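Local structure of tetratricopeptide repeat domain protein (Salinibacter ruber, 3MA5) at residues A[30-33]-A[34-38]. The protein is of unknown function but carries tetratricopeptide repeats, helical hairpins that in related proteins commonly serve as scaffolds for protein-protein binding. Sequence-based numbering, arbitrary orientation.
Sequences FEEL and VETDP
The carbonyl oxygen of E32 is gripped by two backbone amides near the C-terminal end of helix 23-36. T36 N bonds to E32 O at 2.9 Å, nearly along the C=O axis, in the regular i to i+4 pattern, whereas E35 N reaches E32 O at 3.0 Å from well above the carbonyl plane, an i to i+3 bond. E35 N also makes a weak, longer bond to E31 O, a mixture of i to i+3 and i to i+4 bonding. The T36 hydroxyl also lies beside the E32 oxygen, with OG1 3.1 Å from E32 O. With chi1 at 56°, OG1 sits between its own backbone N and carbonyl carbon, which points the hydroxyl back toward E32 O and L33 CA. It also lies near D37 OD2 and is hydrogen-bonded to R10 of helix 7-19, tying the helix end to its neighbour. D37 N closes the series on L33 O at 2.9 Å, and D37 is the first residue to leave helical geometry. Its side chain crosses that of L33 at a slant, D37 OD2 lying 3.9 Å from L33 CD2. E35 CG turns back towards the carbonyl oxygens of E31 and E32. E31 OE2 is hydrogen-bonded to Y51 OH of helix 42-53. The V34 methyl CG2, beside the backbone N, lies 3.5 Å from F30 O, the acceptor of V34 N. F30 and L33 reach both helix 7-19 and helix 42-53, while V34 touches T43 of the latter. This C-terminal turn ends helix 23-36 within the predicted tetratricopeptide repeat 7-40, consistent with the antiparallel helix packing of this fold.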
# COMPACT_ATOMS: atom_id res chain seq x y z
N PHE A 30 -3.59 -1.61 -7.43
CA PHE A 30 -3.41 -0.91 -6.16
C PHE A 30 -3.75 0.58 -6.21
O PHE A 30 -4.47 1.08 -5.35
CB PHE A 30 -1.97 -1.08 -5.65
CG PHE A 30 -1.72 -2.39 -4.96
CD1 PHE A 30 -2.68 -2.95 -4.12
CD2 PHE A 30 -0.52 -3.07 -5.13
CE1 PHE A 30 -2.45 -4.17 -3.46
CE2 PHE A 30 -0.27 -4.28 -4.48
CZ PHE A 30 -1.24 -4.83 -3.64
N GLU A 31 -3.23 1.27 -7.22
CA GLU A 31 -3.45 2.71 -7.37
C GLU A 31 -4.92 3.02 -7.56
O GLU A 31 -5.43 4.00 -7.01
CB GLU A 31 -2.66 3.26 -8.56
CG GLU A 31 -1.43 4.06 -8.17
CD GLU A 31 -0.42 4.15 -9.31
OE1 GLU A 31 -0.87 4.27 -10.47
OE2 GLU A 31 0.80 4.12 -9.05
N GLU A 32 -5.57 2.17 -8.34
CA GLU A 32 -6.99 2.27 -8.66
C GLU A 32 -7.80 2.14 -7.36
O GLU A 32 -8.63 2.98 -7.03
CB GLU A 32 -7.30 1.15 -9.62
CG GLU A 32 -8.70 1.04 -10.12
CD GLU A 32 -8.90 -0.29 -10.82
OE1 GLU A 32 -8.70 -1.33 -10.14
OE2 GLU A 32 -9.22 -0.31 -12.04
N LEU A 33 -7.51 1.07 -6.63
CA LEU A 33 -8.14 0.77 -5.35
C LEU A 33 -8.02 1.92 -4.39
O LEU A 33 -8.94 2.22 -3.66
CB LEU A 33 -7.46 -0.40 -4.69
CG LEU A 33 -8.07 -1.78 -4.80
CD1 LEU A 33 -7.16 -2.74 -4.08
CD2 LEU A 33 -9.45 -1.77 -4.18
N VAL A 34 -6.85 2.53 -4.37
CA VAL A 34 -6.63 3.63 -3.46
C VAL A 34 -7.50 4.85 -3.74
O VAL A 34 -7.79 5.63 -2.83
CB VAL A 34 -5.14 4.00 -3.43
CG1 VAL A 34 -4.94 5.41 -2.95
CG2 VAL A 34 -4.42 3.06 -2.48
N GLU A 35 -7.94 5.03 -4.98
CA GLU A 35 -8.78 6.17 -5.29
C GLU A 35 -10.26 5.81 -5.34
O GLU A 35 -11.11 6.65 -5.04
CB GLU A 35 -8.31 6.85 -6.59
CG GLU A 35 -8.06 5.93 -7.76
CD GLU A 35 -7.17 6.57 -8.84
OE1 GLU A 35 -6.68 7.71 -8.60
OE2 GLU A 35 -6.95 5.94 -9.91
N THR A 36 -10.59 4.56 -5.68
CA THR A 36 -11.98 4.14 -5.72
C THR A 36 -12.47 3.87 -4.30
O THR A 36 -13.51 4.37 -3.89
CB THR A 36 -12.19 2.87 -6.58
OG1 THR A 36 -11.35 1.81 -6.12
CG2 THR A 36 -11.87 3.18 -8.04
N ASP A 37 -11.70 3.09 -3.55
CA ASP A 37 -12.02 2.75 -2.17
C ASP A 37 -10.85 3.23 -1.30
O ASP A 37 -10.04 2.42 -0.85
CB ASP A 37 -12.17 1.23 -2.03
CG ASP A 37 -13.15 0.67 -3.00
OD1 ASP A 37 -14.33 0.58 -2.66
OD2 ASP A 37 -12.74 0.33 -4.12
N PRO A 38 -10.76 4.54 -1.06
CA PRO A 38 -9.68 5.10 -0.26
C PRO A 38 -9.58 4.66 1.20
O PRO A 38 -8.49 4.68 1.76
CB PRO A 38 -9.86 6.60 -0.41
CG PRO A 38 -11.31 6.73 -0.57
CD PRO A 38 -11.67 5.61 -1.50